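Local coordinates for topoisomerase I-like protein (Leishmania donovani, PDB 2B9S), which probably relaxes supercoiled DNA as a type IB topoisomerase, cutting one strand by a transesterification that the bound vanadate mimics at its transition state on nicked DNA, at residues D[65-70]-D[106-111]; D[41-44]-D[49-52]. All blocks are in the same frame, centred on the assembly; numbering follows the deposited sequence.

How the interactions relate
From the N terminus the chain first makes interaction 2, where 49-52 folds back on 41-44 as a beta hairpin and closes a loop of a few residues. Helix 54-64 follows, and at its end 65-70 opens interaction 1; the chain then runs through helix 75-89 and strand 102-103 before 106-111 closes this much longer loop. The two loops stand in series, neither crossing nor enclosing the other. They meet at helix 105-119: Pro106 CB lies 3.5 Å from Ile41 CG2, and Ile107 CD1 3.6 Å from Ile43 CG2. One helix thus packs against both the hairpin and the DNA-contacting loop.

Interaction 1 (D[65-70]-D[106-111]); sequences VMKEHD and PIYQWH. With nucleotides of chain B.
Lys67 lays its aliphatic chain across one face of the Tyr108 ring, a CH-pi contact in which CD stands 3.7 Å from the ring centroid and only 11° off the ring normal. Lys67 CB adds a second touch nearer the rim, 3.7 Å from Tyr108 CE2. The tyrosine reaches the lysine because its CG is anti to the backbone N (chi1 -176°), while the extended lysine chain lies over the ring, its direction roughly perpendicular to that of the tyrosine side chain. One turn along the helix from Tyr108, the His111 imidazole takes Val65 CG2 over one face, 3.8 Å from the ring centroid, with Val65 CG2 3.5 Å from His111 CG. No hydrogen bond joins the two segments.

Beyond the ring, the Lys67 ammonium forms a salt bridge with Glu105, one residue before 106-111, and Gln109 NE2 bonds the other carboxylate oxygen of the same glutamate. A type I beta turn from Met66 to His69, closed by His69 N to Met66 O (3.0 Å), carries the chain from this packing to the DNA. There His69 NE2 donates to OP1 of DA4 of chain B at 2.7 Å, with an N-H...O angle of 155° and the phosphate at the edge of the ring. His69 ND1 accepts from Tyr71 N, which, with the Tyr71 ring nearly parallel to the imidazole, helps hold its rotation and suits NE2 as donor.

The chemistry is therefore divided: apolar contacts and a peripheral salt bridge join loop to helix, while the histidine grips a DNA phosphate oxygen, a contact that does not read the base.

Interaction 2 (D[41-44]-D[49-52]); sequences IPIF and EFKM
Ile43 and Phe50 lie side by side on one face of the hairpin: Phe50 swings its ring anti to the backbone N (chi1 179°), and Ile43 holds CG1 between its backbone N and carbonyl carbon (chi1 72°). CG1 thereby comes to the edge of the phenyl ring, 4.0 Å from Phe50 CD1. The same pair is an antiparallel hydrogen-bonded one. Phe50 N gives a short bond to Ile43 O, 2.7 Å, nearly in line with the carbonyl, whereas the return bond from Ile43 N to Phe50 O is weak at 3.2 Å and 132°.

On the opposite face Phe44 and Glu49 form a non-hydrogen-bonded pair. Glu49 CA sits over the Phe44 ring as a CH-pi contact, 4.0 Å from its centroid, and Glu49 CB nears Phe44 CE2. The extended glutamate chain runs on past Pro42, whose CB is 3.7 Å from Glu49 CG. Past the end of strand 48-50, Met52 bends at chi3 and brings CE to 3.9 Å from Ile43 CG2.

Strand 43-45 is the middle of a three-stranded antiparallel sheet, with 102-103 on its other side and Phe44 bonded through its backbone to Asp103. Ile43 and Met52 both meet Trp85 of helix 75-89 and Ile107 of helix 105-119, and Met52 also touches Ala60 of helix 54-64. Phe50 packs on Leu89 of helix 75-89 and on Pro95 and Ile96 of the loop that follows.

Interaction 1 (D[65-70]-D[106-111])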
ATOM      1  N   VAL D  65      -2.743  14.846  22.232  1.00 26.60           N
ATOM      2  CA  VAL D  65      -2.133  13.542  22.484  1.00 26.99           C
ATOM      3  C   VAL D  65      -0.886  13.298  21.601  1.00 29.84           C
ATOM      4  O   VAL D  65       0.003  12.483  21.936  1.00 28.37           O
ATOM      5  CB  VAL D  65      -3.265  12.520  22.229  1.00 29.32           C
ATOM      6  CG1 VAL D  65      -2.846  11.323  21.402  1.00 30.25           C
ATOM      7  CG2 VAL D  65      -4.009  12.155  23.526  1.00 28.69           C
ATOM      8  N   MET D  66      -0.807  14.049  20.495  1.00 29.79           N
ATOM      9  CA  MET D  66       0.300  13.944  19.533  1.00 29.77           C
ATOM     10  C   MET D  66       1.471  14.890  19.803  1.00 28.77           C
ATOM     11  O   MET D  66       2.316  15.058  18.937  1.00 28.30           O
ATOM     12  CB  MET D  66      -0.217  14.162  18.105  1.00 27.63           C
ATOM     13  CG  MET D  66      -1.045  12.999  17.585  1.00 28.05           C
ATOM     14  SD  MET D  66      -1.498  13.198  15.847  1.00 30.86           S
ATOM     15  CE  MET D  66       0.119  13.011  15.043  1.00 25.79           C
ATOM     16  N   LYS D  67       1.521  15.474  21.007  1.00 30.37           N
ATOM     17  CA  LYS D  67       2.530  16.478  21.417  1.00 31.18           C
ATOM     18  C   LYS D  67       4.012  16.131  21.135  1.00 31.45           C
ATOM     19  O   LYS D  67       4.798  17.003  20.805  1.00 29.38           O
ATOM     20  CB  LYS D  67       2.369  16.805  22.906  1.00 31.65           C
ATOM     21  CG  LYS D  67       3.142  18.024  23.369  1.00 32.54           C
ATOM     22  CD  LYS D  67       3.217  18.069  24.873  1.00 34.45           C
ATOM     23  CE  LYS D  67       3.894  19.357  25.368  1.00 35.72           C
ATOM     24  NZ  LYS D  67       4.000  19.354  26.871  1.00 36.19           N
ATOM     25  N   GLU D  68       4.382  14.867  21.275  1.00 31.48           N
ATOM     26  CA  GLU D  68       5.778  14.470  21.101  1.00 32.42           C
ATOM     27  C   GLU D  68       6.102  13.977  19.667  1.00 32.08           C
ATOM     28  O   GLU D  68       7.244  13.636  19.353  1.00 31.41           O
ATOM     29  CB  GLU D  68       6.175  13.434  22.190  1.00 31.85           C
ATOM     30  N   HIS D  69       5.092  13.982  18.797  1.00 32.50           N
ATOM     31  CA  HIS D  69       5.245  13.528  17.422  1.00 30.78           C
ATOM     32  C   HIS D  69       5.709  14.673  16.534  1.00 31.14           C
ATOM     33  O   HIS D  69       5.309  15.812  16.756  1.00 31.73           O
ATOM     34  CB  HIS D  69       3.930  12.972  16.874  1.00 29.04           C
ATOM     35  CG  HIS D  69       4.135  11.989  15.767  1.00 27.36           C
ATOM     36  ND1 HIS D  69       4.446  12.374  14.483  1.00 25.49           N
ATOM     37  CD2 HIS D  69       4.139  10.634  15.770  1.00 27.15           C
ATOM     38  CE1 HIS D  69       4.635  11.297  13.740  1.00 26.97           C
ATOM     39  NE2 HIS D  69       4.442  10.228  14.495  1.00 26.19           N
ATOM     40  N   ASP D  70       6.529  14.362  15.528  1.00 32.07           N
ATOM     41  CA  ASP D  70       6.998  15.351  14.524  1.00 33.34           C
ATOM     42  C   ASP D  70       5.873  16.100  13.812  1.00 30.99           C
ATOM     43  O   ASP D  70       6.022  17.269  13.493  1.00 29.32           O
ATOM     44  CB  ASP D  70       7.874  14.681  13.447  1.00 37.30           C
ATOM     45  CG  ASP D  70       9.251  14.226  13.979  1.00 41.70           C
ATOM     46  OD1 ASP D  70       9.617  14.547  15.132  1.00 41.88           O
ATOM     47  OD2 ASP D  70       9.972  13.531  13.225  1.00 43.54           O
ATOM     48  N   PRO D 106      -3.694  20.324  30.073  1.00 27.17           N
ATOM     49  CA  PRO D 106      -4.509  19.433  30.924  1.00 25.50           C
ATOM     50  C   PRO D 106      -4.929  18.126  30.208  1.00 24.99           C
ATOM     51  O   PRO D 106      -4.919  17.057  30.818  1.00 25.59           O
ATOM     52  CB  PRO D 106      -5.730  20.302  31.280  1.00 25.39           C
ATOM     53  CG  PRO D 106      -5.264  21.720  31.102  1.00 25.62           C
ATOM     54  CD  PRO D 106      -4.295  21.673  29.957  1.00 25.81           C
ATOM     55  N   ILE D 107      -5.279  18.198  28.924  1.00 26.09           N
ATOM     56  CA  ILE D 107      -5.648  16.986  28.207  1.00 25.16           C
ATOM     57  C   ILE D 107      -4.429  16.086  27.971  1.00 27.47           C
ATOM     58  O   ILE D 107      -4.512  14.870  28.166  1.00 28.25           O
ATOM     59  CB  ILE D 107      -6.368  17.266  26.882  1.00 24.34           C
ATOM     60  CG1 ILE D 107      -7.720  17.957  27.150  1.00 23.81           C
ATOM     61  CG2 ILE D 107      -6.471  15.953  26.071  1.00 22.74           C
ATOM     62  CD1 ILE D 107      -8.455  18.425  25.888  1.00 21.69           C
ATOM     63  N   TYR D 108      -3.306  16.673  27.551  1.00 27.75           N
ATOM     64  CA  TYR D 108      -2.063  15.908  27.416  1.00 28.49           C
ATOM     65  C   TYR D 108      -1.717  15.143  28.683  1.00 28.20           C
ATOM     66  O   TYR D 108      -1.396  13.961  28.639  1.00 29.39           O
ATOM     67  CB  TYR D 108      -0.883  16.812  27.067  1.00 29.65           C
ATOM     68  CG  TYR D 108       0.388  16.018  26.833  1.00 30.84           C
ATOM     69  CD1 TYR D 108       1.497  16.182  27.653  1.00 31.16           C
ATOM     70  CD2 TYR D 108       0.465  15.088  25.792  1.00 31.54           C
ATOM     71  CE1 TYR D 108       2.662  15.458  27.429  1.00 31.35           C
ATOM     72  CE2 TYR D 108       1.609  14.352  25.561  1.00 31.39           C
ATOM     73  CZ  TYR D 108       2.715  14.545  26.380  1.00 32.29           C
ATOM     74  OH  TYR D 108       3.869  13.805  26.155  1.00 31.66           O
ATOM     75  N   GLN D 109      -1.744  15.845  29.811  1.00 29.01           N
ATOM     76  CA  GLN D 109      -1.447  15.235  31.105  1.00 29.13           C
ATOM     77  C   GLN D 109      -2.431  14.132  31.468  1.00 29.29           C
ATOM     78  O   GLN D 109      -2.013  13.084  31.957  1.00 31.62           O
ATOM     79  CB  GLN D 109      -1.369  16.309  32.194  1.00 30.14           C
ATOM     80  CG  GLN D 109      -0.197  17.286  31.986  1.00 30.77           C
ATOM     81  CD  GLN D 109       1.146  16.579  31.945  1.00 32.17           C
ATOM     82  OE1 GLN D 109       1.338  15.534  32.578  1.00 31.39           O
ATOM     83  NE2 GLN D 109       2.083  17.141  31.195  1.00 32.96           N
ATOM     84  N   TRP D 110      -3.725  14.355  31.208  1.00 29.88           N
ATOM     85  CA  TRP D 110      -4.754  13.295  31.323  1.00 31.36           C
ATOM     86  C   TRP D 110      -4.347  12.055  30.529  1.00 30.73           C
ATOM     87  O   TRP D 110      -4.400  10.944  31.033  1.00 33.00           O
ATOM     88  CB  TRP D 110      -6.122  13.809  30.841  1.00 33.16           C
ATOM     89  CG  TRP D 110      -7.183  12.732  30.734  1.00 34.65           C
ATOM     90  CD1 TRP D 110      -7.995  12.268  31.747  1.00 35.08           C
ATOM     91  CD2 TRP D 110      -7.541  11.975  29.562  1.00 34.35           C
ATOM     92  NE1 TRP D 110      -8.831  11.289  31.274  1.00 35.75           N
ATOM     93  CE2 TRP D 110      -8.577  11.082  29.942  1.00 34.67           C
ATOM     94  CE3 TRP D 110      -7.093  11.969  28.233  1.00 33.90           C
ATOM     95  CZ2 TRP D 110      -9.178  10.190  29.039  1.00 33.83           C
ATOM     96  CZ3 TRP D 110      -7.688  11.082  27.336  1.00 34.98           C
ATOM     97  CH2 TRP D 110      -8.716  10.190  27.752  1.00 33.57           C
ATOM     98  N   HIS D 111      -3.929  12.257  29.281  1.00 30.82           N
ATOM     99  CA  HIS D 111      -3.496  11.166  28.408  1.00 31.86           C
ATOM    100  C   HIS D 111      -2.291  10.368  28.963  1.00 33.46           C
ATOM    101  O   HIS D 111      -2.217   9.144  28.789  1.00 33.02           O
ATOM    102  CB  HIS D 111      -3.233  11.707  26.985  1.00 30.53           C
ATOM    103  CG  HIS D 111      -2.175  10.956  26.226  1.00 30.88           C
ATOM    104  ND1 HIS D 111      -2.411   9.737  25.622  1.00 30.35           N
ATOM    105  CD2 HIS D 111      -0.876  11.253  25.981  1.00 28.80           C
ATOM    106  CE1 HIS D 111      -1.303   9.319  25.038  1.00 30.37           C
ATOM    107  NE2 HIS D 111      -0.357  10.217  25.249  1.00 30.84           N
TER
ATOM    108  P    DA B   4       5.521   6.810  12.813  1.00 31.16           P
ATOM    109  OP1  DA B   4       4.671   8.005  12.987  1.00 30.22           O
ATOM    110  OP2  DA B   4       6.967   6.916  13.095  1.00 31.75           O
ATOM    111  O5'  DA B   4       4.894   5.575  13.614  1.00 30.61           O
ATOM    112  C5'  DA B   4       3.480   5.385  13.644  1.00 30.43           C
ATOM    113  C4'  DA B   4       3.136   4.088  14.356  1.00 31.85           C
ATOM    114  O4'  DA B   4       3.587   2.920  13.646  1.00 30.00           O
ATOM    115  C3'  DA B   4       3.739   3.912  15.743  1.00 33.86           C
ATOM    116  O3'  DA B   4       2.612   3.729  16.525  1.00 37.86           O
ATOM    117  C2'  DA B   4       4.610   2.653  15.689  1.00 30.65           C
ATOM    118  C1'  DA B   4       3.942   1.901  14.555  1.00 27.09           C
ATOM    119  N9   DA B   4       4.810   0.990  13.812  1.00 25.97           N
ATOM    120  C8   DA B   4       6.084   1.252  13.402  1.00 23.36           C
ATOM    121  N7   DA B   4       6.617   0.257  12.721  1.00 26.07           N
ATOM    122  C5   DA B   4       5.624  -0.716  12.695  1.00 24.73           C
ATOM    123  C6   DA B   4       5.571  -2.001  12.132  1.00 24.10           C
ATOM    124  N6   DA B   4       6.592  -2.540  11.465  1.00 24.80           N
ATOM    125  N1   DA B   4       4.436  -2.710  12.275  1.00 24.18           N
ATOM    126  C2   DA B   4       3.411  -2.165  12.951  1.00 24.67           C
ATOM    127  N3   DA B   4       3.346  -0.954  13.524  1.00 25.25           N
ATOM    128  C4   DA B   4       4.496  -0.277  13.365  1.00 24.35           C
TER

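Interaction 2 (D[41-44]-D[49-52])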
ATOM      1  N   ILE D  41     -12.170  17.085  30.581  1.00 25.05           N
ATOM      2  CA  ILE D  41     -11.007  17.949  30.849  1.00 24.57           C
ATOM      3  C   ILE D  41     -11.025  19.187  29.930  1.00 23.33           C
ATOM      4  O   ILE D  41     -11.070  19.055  28.716  1.00 24.07           O
ATOM      5  CB  ILE D  41      -9.642  17.179  30.732  1.00 25.91           C
ATOM      6  CG1 ILE D  41      -9.628  15.892  31.572  1.00 25.01           C
ATOM      7  CG2 ILE D  41      -8.449  18.069  31.154  1.00 23.33           C
ATOM      8  CD1 ILE D  41      -9.935  16.089  33.072  1.00 27.37           C
ATOM      9  N   PRO D  42     -10.972  20.385  30.486  1.00 25.52           N
ATOM     10  CA  PRO D  42     -10.918  21.584  29.649  1.00 25.93           C
ATOM     11  C   PRO D  42      -9.562  21.826  28.984  1.00 26.56           C
ATOM     12  O   PRO D  42      -8.567  21.249  29.374  1.00 25.04           O
ATOM     13  CB  PRO D  42     -11.223  22.695  30.633  1.00 25.09           C
ATOM     14  CG  PRO D  42     -10.683  22.207  31.887  1.00 27.08           C
ATOM     15  CD  PRO D  42     -10.846  20.725  31.907  1.00 25.56           C
ATOM     16  N   ILE D  43      -9.541  22.692  27.982  1.00 26.85           N
ATOM     17  CA  ILE D  43      -8.339  23.425  27.634  1.00 27.81           C
ATOM     18  C   ILE D  43      -8.376  24.868  28.111  1.00 28.52           C
ATOM     19  O   ILE D  43      -9.373  25.335  28.620  1.00 28.06           O
ATOM     20  CB  ILE D  43      -8.044  23.351  26.126  1.00 27.77           C
ATOM     21  CG1 ILE D  43      -9.019  24.195  25.322  1.00 28.02           C
ATOM     22  CG2 ILE D  43      -8.007  21.944  25.649  1.00 27.83           C
ATOM     23  CD1 ILE D  43      -8.394  24.907  24.183  1.00 30.58           C
ATOM     24  N   PHE D  44      -7.265  25.562  27.953  1.00 28.09           N
ATOM     25  CA  PHE D  44      -7.202  26.969  28.269  1.00 26.22           C
ATOM     26  C   PHE D  44      -6.896  27.780  27.024  1.00 27.68           C
ATOM     27  O   PHE D  44      -5.905  27.554  26.371  1.00 30.75           O
ATOM     28  CB  PHE D  44      -6.179  27.224  29.374  1.00 25.15           C
ATOM     29  CG  PHE D  44      -6.623  26.773  30.737  1.00 23.62           C
ATOM     30  CD1 PHE D  44      -6.597  25.448  31.086  1.00 23.16           C
ATOM     31  CD2 PHE D  44      -7.066  27.680  31.667  1.00 24.03           C
ATOM     32  CE1 PHE D  44      -7.009  25.050  32.314  1.00 24.18           C
ATOM     33  CE2 PHE D  44      -7.476  27.276  32.896  1.00 22.61           C
ATOM     34  CZ  PHE D  44      -7.448  25.964  33.222  1.00 24.02           C
ATOM     35  N   GLU D  49     -10.058  29.282  31.044  1.00 26.87           N
ATOM     36  CA  GLU D  49     -10.587  27.924  30.883  1.00 26.74           C
ATOM     37  C   GLU D  49     -11.656  27.875  29.799  1.00 25.86           C
ATOM     38  O   GLU D  49     -12.489  28.784  29.698  1.00 25.01           O
ATOM     39  CB  GLU D  49     -11.139  27.407  32.214  1.00 26.52           C
ATOM     40  CG  GLU D  49     -11.803  26.057  32.164  1.00 29.03           C
ATOM     41  CD  GLU D  49     -12.576  25.750  33.431  1.00 31.02           C
ATOM     42  OE1 GLU D  49     -12.470  26.544  34.391  1.00 33.32           O
ATOM     43  OE2 GLU D  49     -13.283  24.720  33.480  1.00 31.89           O
ATOM     44  N   PHE D  50     -11.627  26.808  28.997  1.00 24.94           N
ATOM     45  CA  PHE D  50     -12.585  26.611  27.913  1.00 24.75           C
ATOM     46  C   PHE D  50     -13.148  25.188  27.911  1.00 25.46           C
ATOM     47  O   PHE D  50     -12.404  24.200  27.894  1.00 26.46           O
ATOM     48  CB  PHE D  50     -11.946  26.982  26.572  1.00 25.60           C
ATOM     49  CG  PHE D  50     -12.852  26.793  25.373  1.00 26.87           C
ATOM     50  CD1 PHE D  50     -12.653  25.724  24.499  1.00 25.65           C
ATOM     51  CD2 PHE D  50     -13.879  27.693  25.103  1.00 25.60           C
ATOM     52  CE1 PHE D  50     -13.467  25.550  23.388  1.00 25.08           C
ATOM     53  CE2 PHE D  50     -14.682  27.532  23.987  1.00 26.51           C
ATOM     54  CZ  PHE D  50     -14.463  26.445  23.120  1.00 25.59           C
ATOM     55  N   LYS D  51     -14.473  25.107  27.974  1.00 25.93           N
ATOM     56  CA  LYS D  51     -15.200  23.840  27.982  1.00 26.96           C
ATOM     57  C   LYS D  51     -15.675  23.491  26.578  1.00 26.43           C
ATOM     58  O   LYS D  51     -15.979  24.382  25.764  1.00 25.23           O
ATOM     59  CB  LYS D  51     -16.398  23.902  28.934  1.00 27.11           C
ATOM     60  CG  LYS D  51     -16.012  24.083  30.403  1.00 27.78           C
ATOM     61  CD  LYS D  51     -17.225  23.892  31.294  1.00 28.74           C
ATOM     62  CE  LYS D  51     -16.954  24.301  32.737  1.00 31.75           C
ATOM     63  NZ  LYS D  51     -18.236  24.410  33.491  1.00 33.98           N
ATOM     64  N   MET D  52     -15.756  22.189  26.321  1.00 25.60           N
ATOM     65  CA  MET D  52     -16.080  21.663  25.009  1.00 25.66           C
ATOM     66  C   MET D  52     -17.203  20.632  25.042  1.00 26.83           C
ATOM     67  O   MET D  52     -17.326  19.841  25.990  1.00 24.05           O
ATOM     68  CB  MET D  52     -14.825  21.018  24.405  1.00 26.50           C
ATOM     69  CG  MET D  52     -13.768  22.024  23.965  1.00 24.69           C
ATOM     70  SD  MET D  52     -12.185  21.272  23.552  1.00 25.11           S
ATOM     71  CE  MET D  52     -11.612  20.574  25.079  1.00 21.53           C
TER